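PDB 4GPS: KLLA0E02245p from Kluyveromyces lactis, which removes NAD and other caps from the 5' ends of RNAs and degrades RNA as a 5'-3' exoribonuclease, using divalent metal cations. Local coordinates for residues S133-K141 against Y334-K342; L391-K401 against S411-V419. All coordinates share one frame; numbering follows the deposited sequence.

Contact 1: S133-K141 against Y334-K342; sequences SFIGIDLTK and YSNELEQLK
Leu338 points toward the loop 133-141, where Phe134, Ile135 and Leu139 receive it. Its CG lies anti to the backbone N (chi1 172°), which carries CD2 in over the carbonyl of Phe134, 3.4 Å from that residue's O. Ile135 brings in its CD1, 4.2 Å from Leu338 CG, and that methyl also lies against Glu339 O. Leu139 packs its CG against the CB of Leu338 (4.3 Å), another branched aliphatic side chain on a leucine the fold buries. The backbones meet in a single bridge, Asp138 with Glu337. Leu338 is gripped at both ends of its backbone: its N donates to Ile137 O (2.9 Å), while its O takes Gly136 N in the carbonyl plane. Gly136 is the third residue of a type II turn from Phe134 to Ile137, and a CB there would jam against the carbonyl O of Ile135. In the PD-(D/E)XK nuclease fold of this enzyme, strand 338-344 runs antiparallel to strand 325-331, and the loop lies against its beginning. The side chain of Leu341 is about 7 Å from that of the metal-binding Ile294. Asn336 adopts positive phi, which asparagine tolerates well; its O receives Leu139 N at 3.0 Å, and its side chain crosses that of Thr140, CB to CB 3.8 Å. This contact buries Thr140 OG1 without a polar partner. The neighbouring Glu337, extended beyond CG, lays its CD 3.3 Å from Gly136 O, a close approach with no hydrogen bond, since both groups are acceptors.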
ATOM      1  N   SER A 133      -9.349  18.699  21.906  1.00 57.04           N
ATOM      2  CA  SER A 133     -10.335  18.102  20.994  1.00 57.79           C
ATOM      3  C   SER A 133      -9.726  16.903  20.257  1.00 57.46           C
ATOM      4  O   SER A 133     -10.404  16.243  19.473  1.00 59.91           O
ATOM      5  CB  SER A 133     -10.764  19.100  19.937  1.00 58.93           C
ATOM      6  OG  SER A 133     -10.699  20.401  20.458  1.00 69.36           O
ATOM      7  N   PHE A 134      -8.438  16.659  20.479  1.00 53.93           N
ATOM      8  CA  PHE A 134      -7.736  15.549  19.854  1.00 53.17           C
ATOM      9  C   PHE A 134      -6.922  14.760  20.882  1.00 53.19           C
ATOM     10  O   PHE A 134      -7.151  13.567  21.105  1.00 52.62           O
ATOM     11  CB  PHE A 134      -6.808  16.062  18.752  1.00 54.46           C
ATOM     12  CG  PHE A 134      -7.520  16.792  17.650  1.00 53.20           C
ATOM     13  CD1 PHE A 134      -7.468  18.173  17.569  1.00 49.82           C
ATOM     14  CD2 PHE A 134      -8.237  16.088  16.674  1.00 54.64           C
ATOM     15  CE1 PHE A 134      -8.115  18.838  16.527  1.00 49.85           C
ATOM     16  CE2 PHE A 134      -8.894  16.757  15.622  1.00 47.84           C
ATOM     17  CZ  PHE A 134      -8.831  18.121  15.549  1.00 45.23           C
ATOM     18  N   ILE A 135      -5.977  15.431  21.520  1.00 53.09           N
ATOM     19  CA  ILE A 135      -5.139  14.767  22.507  1.00 51.85           C
ATOM     20  C   ILE A 135      -5.902  14.467  23.816  1.00 54.29           C
ATOM     21  O   ILE A 135      -6.380  15.373  24.518  1.00 55.56           O
ATOM     22  CB  ILE A 135      -3.899  15.633  22.794  1.00 49.80           C
ATOM     23  CG1 ILE A 135      -3.124  15.881  21.489  1.00 46.96           C
ATOM     24  CG2 ILE A 135      -3.017  14.950  23.835  1.00 50.88           C
ATOM     25  CD1 ILE A 135      -2.584  14.586  20.832  1.00 43.03           C
ATOM     26  N   GLY A 136      -6.026  13.189  24.141  1.00 53.47           N
ATOM     27  CA  GLY A 136      -6.715  12.806  25.364  1.00 53.99           C
ATOM     28  C   GLY A 136      -8.026  12.082  25.105  1.00 52.57           C
ATOM     29  O   GLY A 136      -8.633  11.504  26.004  1.00 54.01           O
ATOM     30  N   ILE A 137      -8.450  12.112  23.855  1.00 51.50           N
ATOM     31  CA  ILE A 137      -9.678  11.484  23.441  1.00 52.16           C
ATOM     32  C   ILE A 137      -9.515   9.982  23.361  1.00 52.67           C
ATOM     33  O   ILE A 137      -8.533   9.467  22.825  1.00 55.77           O
ATOM     34  CB  ILE A 137     -10.110  12.090  22.111  1.00 53.81           C
ATOM     35  CG1 ILE A 137     -10.639  13.494  22.407  1.00 57.05           C
ATOM     36  CG2 ILE A 137     -11.142  11.212  21.403  1.00 51.46           C
ATOM     37  CD1 ILE A 137     -11.151  14.217  21.206  1.00 64.12           C
ATOM     38  N   ASP A 138     -10.475   9.280  23.940  1.00 54.51           N
ATOM     39  CA  ASP A 138     -10.463   7.833  23.961  1.00 57.54           C
ATOM     40  C   ASP A 138     -10.889   7.324  22.591  1.00 55.97           C
ATOM     41  O   ASP A 138     -12.059   7.450  22.234  1.00 54.66           O
ATOM     42  CB  ASP A 138     -11.435   7.321  25.039  1.00 65.04           C
ATOM     43  CG  ASP A 138     -11.332   5.812  25.258  1.00 71.01           C
ATOM     44  OD1 ASP A 138     -10.263   5.353  25.703  1.00 79.88           O
ATOM     45  OD2 ASP A 138     -12.304   5.078  24.991  1.00 72.03           O
ATOM     46  N   LEU A 139      -9.946   6.755  21.833  1.00 50.86           N
ATOM     47  CA  LEU A 139     -10.233   6.226  20.502  1.00 50.03           C
ATOM     48  C   LEU A 139     -11.033   4.938  20.588  1.00 53.63           C
ATOM     49  O   LEU A 139     -11.278   4.276  19.590  1.00 56.76           O
ATOM     50  CB  LEU A 139      -8.941   5.924  19.742  1.00 49.23           C
ATOM     51  CG  LEU A 139      -8.006   7.080  19.422  1.00 46.84           C
ATOM     52  CD1 LEU A 139      -6.717   6.547  18.827  1.00 47.91           C
ATOM     53  CD2 LEU A 139      -8.689   8.025  18.471  1.00 45.76           C
ATOM     54  N   THR A 140     -11.449   4.588  21.788  1.00 59.14           N
ATOM     55  CA  THR A 140     -12.181   3.357  21.993  1.00 64.38           C
ATOM     56  C   THR A 140     -13.636   3.627  22.378  1.00 69.33           C
ATOM     57  O   THR A 140     -14.448   2.711  22.451  1.00 70.60           O
ATOM     58  CB  THR A 140     -11.417   2.505  23.051  1.00 65.37           C
ATOM     59  OG1 THR A 140     -10.834   1.370  22.389  1.00 64.67           O
ATOM     60  CG2 THR A 140     -12.310   2.081  24.231  1.00 61.92           C
ATOM     61  N   LYS A 141     -13.957   4.899  22.598  1.00 71.94           N
ATOM     62  CA  LYS A 141     -15.305   5.308  22.959  1.00 76.13           C
ATOM     63  C   LYS A 141     -16.258   4.926  21.824  1.00 78.67           C
ATOM     64  O   LYS A 141     -15.954   5.127  20.652  1.00 77.65           O
ATOM     65  CB  LYS A 141     -15.328   6.819  23.205  1.00 76.12           C
ATOM     66  CG  LYS A 141     -16.606   7.357  23.794  1.00 79.46           C
ATOM     67  CD  LYS A 141     -16.451   8.833  24.114  1.00 83.60           C
ATOM     68  CE  LYS A 141     -17.797   9.516  24.167  1.00 84.76           C
ATOM     69  NZ  LYS A 141     -18.536   9.247  22.901  1.00 84.87           N
ATOM     70  N   TYR A 334      -2.666   1.451  27.763  1.00 61.65           N
ATOM     71  CA  TYR A 334      -3.666   1.172  28.775  1.00 63.12           C
ATOM     72  C   TYR A 334      -5.006   1.874  28.632  1.00 61.10           C
ATOM     73  O   TYR A 334      -6.067   1.241  28.665  1.00 60.22           O
ATOM     74  CB  TYR A 334      -3.117   1.492  30.168  1.00 70.34           C
ATOM     75  CG  TYR A 334      -4.125   1.155  31.241  1.00 80.40           C
ATOM     76  CD1 TYR A 334      -4.569  -0.162  31.404  1.00 82.98           C
ATOM     77  CD2 TYR A 334      -4.723   2.153  32.028  1.00 84.06           C
ATOM     78  CE1 TYR A 334      -5.588  -0.485  32.310  1.00 87.55           C
ATOM     79  CE2 TYR A 334      -5.750   1.837  32.945  1.00 86.23           C
ATOM     80  CZ  TYR A 334      -6.175   0.511  33.072  1.00 88.36           C
ATOM     81  OH  TYR A 334      -7.195   0.160  33.931  1.00 91.33           O
ATOM     82  N   SER A 335      -4.940   3.189  28.487  1.00 57.24           N
ATOM     83  CA  SER A 335      -6.119   4.035  28.410  1.00 52.18           C
ATOM     84  C   SER A 335      -6.805   4.155  27.063  1.00 52.80           C
ATOM     85  O   SER A 335      -7.961   4.573  27.009  1.00 51.87           O
ATOM     86  CB  SER A 335      -5.730   5.430  28.831  1.00 49.00           C
ATOM     87  OG  SER A 335      -5.114   6.070  27.727  1.00 50.53           O
ATOM     88  N   ASN A 336      -6.097   3.810  25.989  1.00 50.47           N
ATOM     89  CA  ASN A 336      -6.617   3.953  24.631  1.00 51.17           C
ATOM     90  C   ASN A 336      -6.795   5.426  24.234  1.00 52.79           C
ATOM     91  O   ASN A 336      -7.491   5.755  23.252  1.00 54.08           O
ATOM     92  CB  ASN A 336      -7.937   3.214  24.462  1.00 54.94           C
ATOM     93  CG  ASN A 336      -7.744   1.720  24.351  1.00 61.43           C
ATOM     94  OD1 ASN A 336      -7.037   1.225  23.447  1.00 57.22           O
ATOM     95  ND2 ASN A 336      -8.360   0.985  25.278  1.00 60.32           N
ATOM     96  N   GLU A 337      -6.165   6.326  24.978  1.00 46.67           N
ATOM     97  CA  GLU A 337      -6.287   7.725  24.610  1.00 49.09           C
ATOM     98  C   GLU A 337      -5.251   8.153  23.583  1.00 47.76           C
ATOM     99  O   GLU A 337      -4.097   7.732  23.669  1.00 48.80           O
ATOM    100  CB  GLU A 337      -6.120   8.595  25.834  1.00 51.03           C
ATOM    101  CG  GLU A 337      -7.208   8.419  26.839  1.00 60.18           C
ATOM    102  CD  GLU A 337      -7.032   9.351  28.009  1.00 66.40           C
ATOM    103  OE1 GLU A 337      -7.980   9.453  28.822  1.00 69.37           O
ATOM    104  OE2 GLU A 337      -5.943   9.974  28.112  1.00 66.49           O
ATOM    105  N   LEU A 338      -5.651   9.000  22.631  1.00 43.23           N
ATOM    106  CA  LEU A 338      -4.712   9.530  21.638  1.00 43.30           C
ATOM    107  C   LEU A 338      -3.676  10.389  22.384  1.00 44.63           C
ATOM    108  O   LEU A 338      -4.007  11.424  22.951  1.00 44.67           O
ATOM    109  CB  LEU A 338      -5.456  10.376  20.587  1.00 44.19           C
ATOM    110  CG  LEU A 338      -4.619  11.178  19.572  1.00 44.18           C
ATOM    111  CD1 LEU A 338      -3.732  10.256  18.748  1.00 39.26           C
ATOM    112  CD2 LEU A 338      -5.541  11.944  18.635  1.00 42.15           C
ATOM    113  N   GLU A 339      -2.421   9.948  22.402  1.00 45.63           N
ATOM    114  CA  GLU A 339      -1.363  10.672  23.127  1.00 45.21           C
ATOM    115  C   GLU A 339      -0.520  11.613  22.302  1.00 44.64           C
ATOM    116  O   GLU A 339      -0.003  12.601  22.809  1.00 48.51           O
ATOM    117  CB  GLU A 339      -0.396   9.697  23.784  1.00 44.59           C
ATOM    118  CG  GLU A 339      -0.721   9.311  25.190  1.00 48.81           C
ATOM    119  CD  GLU A 339       0.325   8.375  25.756  1.00 57.72           C
ATOM    120  OE1 GLU A 339       0.159   7.929  26.911  1.00 63.44           O
ATOM    121  OE2 GLU A 339       1.316   8.085  25.042  1.00 62.18           O
ATOM    122  N   GLN A 340      -0.367  11.305  21.028  1.00 42.86           N
ATOM    123  CA  GLN A 340       0.472  12.129  20.189  1.00 42.96           C
ATOM    124  C   GLN A 340       0.140  11.918  18.722  1.00 46.35           C
ATOM    125  O   GLN A 340      -0.169  10.802  18.287  1.00 51.04           O
ATOM    126  CB  GLN A 340       1.946  11.765  20.462  1.00 41.93           C
ATOM    127  CG  GLN A 340       2.981  12.399  19.553  1.00 43.07           C
ATOM    128  CD  GLN A 340       4.396  11.827  19.798  1.00 54.38           C
ATOM    129  OE1 GLN A 340       4.570  10.833  20.531  1.00 58.48           O
ATOM    130  NE2 GLN A 340       5.405  12.439  19.170  1.00 52.23           N
ATOM    131  N   LEU A 341       0.173  13.012  17.982  1.00 43.53           N
ATOM    132  CA  LEU A 341      -0.042  12.996  16.558  1.00 43.91           C
ATOM    133  C   LEU A 341       1.313  13.373  15.981  1.00 43.30           C
ATOM    134  O   LEU A 341       1.918  14.350  16.424  1.00 47.90           O
ATOM    135  CB  LEU A 341      -1.045  14.061  16.152  1.00 46.80           C
ATOM    136  CG  LEU A 341      -2.511  13.699  16.180  1.00 50.17           C
ATOM    137  CD1 LEU A 341      -3.315  14.905  15.661  1.00 45.91           C
ATOM    138  CD2 LEU A 341      -2.737  12.472  15.320  1.00 43.14           C
ATOM    139  N   LYS A 342       1.793  12.626  14.998  1.00 41.61           N
ATOM    140  CA  LYS A 342       3.080  12.950  14.410  1.00 41.84           C
ATOM    141  C   LYS A 342       3.079  12.714  12.927  1.00 40.56           C
ATOM    142  O   LYS A 342       2.740  11.626  12.465  1.00 40.79           O
ATOM    143  CB  LYS A 342       4.210  12.126  15.041  1.00 42.97           C
ATOM    144  CG  LYS A 342       5.594  12.722  14.810  1.00 45.12           C
ATOM    145  CD  LYS A 342       6.697  11.855  15.389  1.00 54.97           C
ATOM    146  CE  LYS A 342       8.029  12.624  15.500  1.00 63.22           C
ATOM    147  NZ  LYS A 342       8.505  13.181  14.217  1.00 57.84           N
TER

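Contact 2: L391-K401 against S411-V419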
ATOM      1  N   LEU A 391       3.089 -19.033 -19.823  1.00 58.99           N
ATOM      2  CA  LEU A 391       2.035 -20.013 -19.563  1.00 59.22           C
ATOM      3  C   LEU A 391       0.725 -19.736 -20.283  1.00 62.65           C
ATOM      4  O   LEU A 391       0.050 -20.666 -20.678  1.00 62.74           O
ATOM      5  CB  LEU A 391       1.737 -20.117 -18.065  1.00 56.23           C
ATOM      6  CG  LEU A 391       2.760 -20.800 -17.163  1.00 54.39           C
ATOM      7  CD1 LEU A 391       2.285 -20.767 -15.734  1.00 54.90           C
ATOM      8  CD2 LEU A 391       2.972 -22.226 -17.628  1.00 57.70           C
ATOM      9  N   SER A 392       0.382 -18.466 -20.473  1.00 66.94           N
ATOM     10  CA  SER A 392      -0.887 -18.112 -21.106  1.00 74.44           C
ATOM     11  C   SER A 392      -0.983 -18.363 -22.609  1.00 76.42           C
ATOM     12  O   SER A 392      -2.090 -18.495 -23.135  1.00 76.90           O
ATOM     13  CB  SER A 392      -1.272 -16.644 -20.796  1.00 76.00           C
ATOM     14  OG  SER A 392      -0.572 -15.705 -21.609  1.00 79.09           O
ATOM     15  N   GLN A 393       0.149 -18.421 -23.301  1.00 80.17           N
ATOM     16  CA  GLN A 393       0.136 -18.687 -24.741  1.00 88.83           C
ATOM     17  C   GLN A 393      -0.225 -20.158 -24.894  1.00 94.57           C
ATOM     18  O   GLN A 393      -1.144 -20.528 -25.645  1.00 94.43           O
ATOM     19  CB  GLN A 393       1.522 -18.434 -25.333  1.00 88.12           C
ATOM     20  CG  GLN A 393       1.994 -17.035 -25.073  1.00 96.09           C
ATOM     21  CD  GLN A 393       3.467 -16.831 -25.343  1.00100.60           C
ATOM     22  OE1 GLN A 393       4.319 -17.569 -24.838  1.00102.96           O
ATOM     23  NE2 GLN A 393       3.782 -15.806 -26.131  1.00103.23           N
ATOM     24  N   GLU A 394       0.510 -20.968 -24.130  1.00 98.68           N
ATOM     25  CA  GLU A 394       0.393 -22.422 -24.075  1.00100.00           C
ATOM     26  C   GLU A 394      -0.755 -22.883 -23.160  1.00 99.96           C
ATOM     27  O   GLU A 394      -0.594 -23.833 -22.388  1.00100.63           O
ATOM     28  CB  GLU A 394       1.719 -22.994 -23.553  1.00102.81           C
ATOM     29  CG  GLU A 394       2.977 -22.473 -24.268  1.00106.38           C
ATOM     30  CD  GLU A 394       4.271 -22.724 -23.474  1.00110.89           C
ATOM     31  OE1 GLU A 394       5.369 -22.634 -24.081  1.00110.08           O
ATOM     32  OE2 GLU A 394       4.194 -22.999 -22.247  1.00110.74           O
ATOM     33  N   SER A 395      -1.907 -22.219 -23.245  1.00 97.55           N
ATOM     34  CA  SER A 395      -3.050 -22.574 -22.407  1.00 96.40           C
ATOM     35  C   SER A 395      -4.349 -21.901 -22.857  1.00 96.81           C
ATOM     36  O   SER A 395      -4.336 -20.968 -23.660  1.00 97.39           O
ATOM     37  CB  SER A 395      -2.752 -22.207 -20.947  1.00 96.03           C
ATOM     38  OG  SER A 395      -3.874 -22.418 -20.102  1.00 97.01           O
ATOM     39  N   THR A 396      -5.465 -22.400 -22.331  1.00 97.47           N
ATOM     40  CA  THR A 396      -6.811 -21.898 -22.629  1.00 96.93           C
ATOM     41  C   THR A 396      -7.258 -21.062 -21.431  1.00 95.35           C
ATOM     42  O   THR A 396      -8.342 -20.459 -21.419  1.00 95.66           O
ATOM     43  CB  THR A 396      -7.819 -23.064 -22.784  1.00 98.08           C
ATOM     44  OG1 THR A 396      -7.199 -24.137 -23.504  1.00 99.57           O
ATOM     45  CG2 THR A 396      -9.069 -22.606 -23.537  1.00 98.44           C
ATOM     46  N   SER A 397      -6.416 -21.048 -20.408  1.00 91.19           N
ATOM     47  CA  SER A 397      -6.734 -20.306 -19.206  1.00 84.64           C
ATOM     48  C   SER A 397      -6.068 -18.937 -19.203  1.00 74.86           C
ATOM     49  O   SER A 397      -4.869 -18.809 -19.458  1.00 67.90           O
ATOM     50  CB  SER A 397      -6.315 -21.107 -17.952  1.00 88.73           C
ATOM     51  OG  SER A 397      -7.262 -22.118 -17.611  1.00 86.16           O
ATOM     52  N   THR A 398      -6.874 -17.919 -18.933  1.00 66.04           N
ATOM     53  CA  THR A 398      -6.375 -16.566 -18.851  1.00 59.42           C
ATOM     54  C   THR A 398      -6.163 -16.247 -17.359  1.00 58.11           C
ATOM     55  O   THR A 398      -5.475 -15.285 -17.008  1.00 56.69           O
ATOM     56  CB  THR A 398      -7.385 -15.555 -19.495  1.00 60.56           C
ATOM     57  OG1 THR A 398      -8.682 -15.662 -18.875  1.00 59.01           O
ATOM     58  CG2 THR A 398      -7.517 -15.826 -20.963  1.00 59.72           C
ATOM     59  N   THR A 399      -6.751 -17.055 -16.475  1.00 52.32           N
ATOM     60  CA  THR A 399      -6.607 -16.802 -15.046  1.00 53.36           C
ATOM     61  C   THR A 399      -5.762 -17.881 -14.333  1.00 52.98           C
ATOM     62  O   THR A 399      -5.948 -19.079 -14.550  1.00 55.42           O
ATOM     63  CB  THR A 399      -8.004 -16.640 -14.372  1.00 53.69           C
ATOM     64  OG1 THR A 399      -8.779 -15.664 -15.093  1.00 54.22           O
ATOM     65  CG2 THR A 399      -7.846 -16.163 -12.944  1.00 48.06           C
ATOM     66  N   PHE A 400      -4.843 -17.423 -13.477  1.00 50.47           N
ATOM     67  CA  PHE A 400      -3.906 -18.275 -12.756  1.00 48.25           C
ATOM     68  C   PHE A 400      -3.864 -18.055 -11.242  1.00 51.76           C
ATOM     69  O   PHE A 400      -3.977 -16.926 -10.770  1.00 55.02           O
ATOM     70  CB  PHE A 400      -2.477 -18.043 -13.301  1.00 48.45           C
ATOM     71  CG  PHE A 400      -2.315 -18.365 -14.762  1.00 49.68           C
ATOM     72  CD1 PHE A 400      -2.726 -17.461 -15.742  1.00 46.62           C
ATOM     73  CD2 PHE A 400      -1.817 -19.599 -15.161  1.00 47.77           C
ATOM     74  CE1 PHE A 400      -2.647 -17.784 -17.094  1.00 48.20           C
ATOM     75  CE2 PHE A 400      -1.739 -19.927 -16.524  1.00 52.73           C
ATOM     76  CZ  PHE A 400      -2.154 -19.017 -17.488  1.00 46.81           C
ATOM     77  N   LYS A 401      -3.693 -19.132 -10.479  1.00 51.20           N
ATOM     78  CA  LYS A 401      -3.574 -18.999  -9.034  1.00 51.15           C
ATOM     79  C   LYS A 401      -2.089 -18.763  -8.803  1.00 50.52           C
ATOM     80  O   LYS A 401      -1.257 -19.565  -9.232  1.00 48.72           O
ATOM     81  CB  LYS A 401      -3.988 -20.275  -8.302  1.00 58.78           C
ATOM     82  CG  LYS A 401      -5.473 -20.590  -8.335  1.00 73.21           C
ATOM     83  CD  LYS A 401      -5.818 -21.593  -7.236  1.00 83.93           C
ATOM     84  CE  LYS A 401      -7.317 -21.875  -7.173  1.00 89.48           C
ATOM     85  NZ  LYS A 401      -7.647 -22.652  -5.933  1.00 90.32           N
ATOM     86  N   SER A 411       4.504 -20.509  -7.073  1.00 51.90           N
ATOM     87  CA  SER A 411       3.667 -21.541  -7.712  1.00 52.30           C
ATOM     88  C   SER A 411       2.566 -20.946  -8.591  1.00 52.05           C
ATOM     89  O   SER A 411       1.767 -20.142  -8.118  1.00 56.07           O
ATOM     90  CB  SER A 411       2.996 -22.427  -6.668  1.00 48.72           C
ATOM     91  OG  SER A 411       3.850 -23.478  -6.314  1.00 58.22           O
ATOM     92  N   ILE A 412       2.522 -21.350  -9.859  1.00 50.16           N
ATOM     93  CA  ILE A 412       1.509 -20.866 -10.797  1.00 48.36           C
ATOM     94  C   ILE A 412       0.790 -22.041 -11.481  1.00 52.54           C
ATOM     95  O   ILE A 412       1.404 -22.881 -12.130  1.00 58.07           O
ATOM     96  CB  ILE A 412       2.117 -19.974 -11.909  1.00 40.75           C
ATOM     97  CG1 ILE A 412       2.908 -18.822 -11.295  1.00 43.87           C
ATOM     98  CG2 ILE A 412       1.002 -19.376 -12.753  1.00 42.30           C
ATOM     99  CD1 ILE A 412       3.501 -17.848 -12.318  1.00 42.72           C
ATOM    100  N   SER A 413      -0.521 -22.106 -11.331  1.00 53.81           N
ATOM    101  CA  SER A 413      -1.301 -23.165 -11.953  1.00 55.03           C
ATOM    102  C   SER A 413      -2.565 -22.511 -12.481  1.00 54.78           C
ATOM    103  O   SER A 413      -3.078 -21.556 -11.893  1.00 49.84           O
ATOM    104  CB  SER A 413      -1.637 -24.243 -10.934  1.00 51.96           C
ATOM    105  OG  SER A 413      -2.082 -23.633  -9.753  1.00 54.54           O
ATOM    106  N   PRO A 414      -3.088 -23.021 -13.596  1.00 56.58           N
ATOM    107  CA  PRO A 414      -4.298 -22.447 -14.190  1.00 58.37           C
ATOM    108  C   PRO A 414      -5.545 -22.624 -13.343  1.00 57.98           C
ATOM    109  O   PRO A 414      -5.713 -23.647 -12.696  1.00 61.99           O
ATOM    110  CB  PRO A 414      -4.390 -23.168 -15.536  1.00 56.48           C
ATOM    111  CG  PRO A 414      -3.859 -24.522 -15.218  1.00 53.06           C
ATOM    112  CD  PRO A 414      -2.677 -24.253 -14.295  1.00 55.07           C
ATOM    113  N   ALA A 415      -6.393 -21.601 -13.329  1.00 56.67           N
ATOM    114  CA  ALA A 415      -7.654 -21.649 -12.597  1.00 54.38           C
ATOM    115  C   ALA A 415      -8.731 -21.883 -13.660  1.00 50.14           C
ATOM    116  O   ALA A 415      -8.536 -21.530 -14.820  1.00 49.14           O
ATOM    117  CB  ALA A 415      -7.889 -20.349 -11.886  1.00 54.91           C
ATOM    118  N   SER A 416      -9.859 -22.463 -13.278  1.00 47.74           N
ATOM    119  CA  SER A 416     -10.915 -22.753 -14.251  1.00 52.71           C
ATOM    120  C   SER A 416     -11.347 -21.598 -15.146  1.00 53.11           C
ATOM    121  O   SER A 416     -11.484 -20.468 -14.683  1.00 55.31           O
ATOM    122  CB  SER A 416     -12.160 -23.282 -13.541  1.00 54.00           C
ATOM    123  OG  SER A 416     -13.161 -23.606 -14.498  1.00 58.32           O
ATOM    124  N   GLN A 417     -11.587 -21.890 -16.423  1.00 54.01           N
ATOM    125  CA  GLN A 417     -12.050 -20.870 -17.361  1.00 58.03           C
ATOM    126  C   GLN A 417     -13.577 -20.686 -17.222  1.00 58.53           C
ATOM    127  O   GLN A 417     -14.185 -19.911 -17.958  1.00 55.86           O
ATOM    128  CB  GLN A 417     -11.726 -21.281 -18.784  1.00 65.37           C
ATOM    129  CG  GLN A 417     -12.594 -22.420 -19.280  1.00 79.14           C
ATOM    130  CD  GLN A 417     -11.862 -23.303 -20.272  1.00 89.88           C
ATOM    131  OE1 GLN A 417     -11.209 -22.802 -21.199  1.00 95.15           O
ATOM    132  NE2 GLN A 417     -11.963 -24.626 -20.088  1.00 89.94           N
ATOM    133  N   PHE A 418     -14.190 -21.396 -16.274  1.00 57.16           N
ATOM    134  CA  PHE A 418     -15.632 -21.294 -16.050  1.00 56.11           C
ATOM    135  C   PHE A 418     -15.924 -20.595 -14.732  1.00 52.44           C
ATOM    136  O   PHE A 418     -17.077 -20.452 -14.325  1.00 51.43           O
ATOM    137  CB  PHE A 418     -16.266 -22.690 -16.051  1.00 59.82           C
ATOM    138  CG  PHE A 418     -16.144 -23.399 -17.369  1.00 64.01           C
ATOM    139  CD1 PHE A 418     -15.440 -24.604 -17.466  1.00 64.26           C
ATOM    140  CD2 PHE A 418     -16.669 -22.821 -18.527  1.00 66.80           C
ATOM    141  CE1 PHE A 418     -15.254 -25.220 -18.691  1.00 63.52           C
ATOM    142  CE2 PHE A 418     -16.492 -23.428 -19.771  1.00 72.34           C
ATOM    143  CZ  PHE A 418     -15.774 -24.637 -19.850  1.00 70.51           C
ATOM    144  N   VAL A 419     -14.867 -20.144 -14.077  1.00 45.79           N
ATOM    145  CA  VAL A 419     -15.020 -19.488 -12.797  1.00 47.30           C
ATOM    146  C   VAL A 419     -14.528 -18.040 -12.790  1.00 49.65           C
ATOM    147  O   VAL A 419     -13.404 -17.761 -13.200  1.00 47.22           O
ATOM    148  CB  VAL A 419     -14.255 -20.275 -11.709  1.00 43.41           C
ATOM    149  CG1 VAL A 419     -14.267 -19.508 -10.386  1.00 42.38           C
ATOM    150  CG2 VAL A 419     -14.863 -21.657 -11.560  1.00 37.36           C
TER
HETATM  151  O   HOH W   1      -9.006 -19.043 -16.683  1.00 64.02           O
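The carbonyl of Ala415 is held by a side chain as well as by a water: Ser397 OG donates to Ala415 O at 3.1 Å, and a water that accepts from Thr399 N reaches the same oxygen. Ser397 has its OG anti to its own carbonyl carbon (chi1 -80°), which turns the hydroxyl to the oxygen, from a position tilted 31° out of the carbonyl plane. The small side chain also leaves room for Pro414, whose CB touches Ser397 CB at 3.7 Å. Ser397 is itself steadied by an ST turn, its N donating to Ser395 OG. With an alanine here, Ala415 O would probably lose its hydroxyl donor, leaving at most the shared water, and the chain leading into the strand would be less firmly tied to its partner. Beyond this point the segments become the two strands of a beta hairpin, 399-404 and 409-414, whose short segments here run antiparallel with an angle of 138° between their directions. Ala415 N donates to Thr399 O (2.8 Å), and Lys401 pairs with Ser413, its N bonding almost straight down the carbonyl of Ser413 while the return bond is weak. Between them, Phe400 is paired with Pro414 at a non-hydrogen-bonded position, their side chains diverging, where a proline costs no bond to this partner strand. The Phe400 ring meets Ile412 obliquely, CD2 to CG2 3.7 Å. That same methyl is touched by Leu391 CD1 at 3.5 Å, joining helix 370-393 to the hairpin; Leu388 of the helix adds to this apolar patch. On the exposed side Lys401 keeps its CB by Ser413, and its extended chain then leads away, CG passing 4.3 Å from Ala415 CB.

Contact 1 and contact 2 stand on opposite sides of the chain's centre, with about 37 Å between their nearest atoms, and share no helix or strand. Both are partly buried and mix apolar with polar side chains: leucine and isoleucine beside asparagine and threonine in contact 1, phenylalanine, isoleucine and leucine beside serines in contact 2. In contact 1 a loop is fastened to the start of a strand by backbone bonds around one leucine, in the neighbourhood of metal-binding residues. Contact 2 lies away from those and unites a hairpin's antiparallel strands with a helix end. There a serine hydroxyl and a water extend the tie beyond the ladder, whereas in contact 1 only backbone groups bond across.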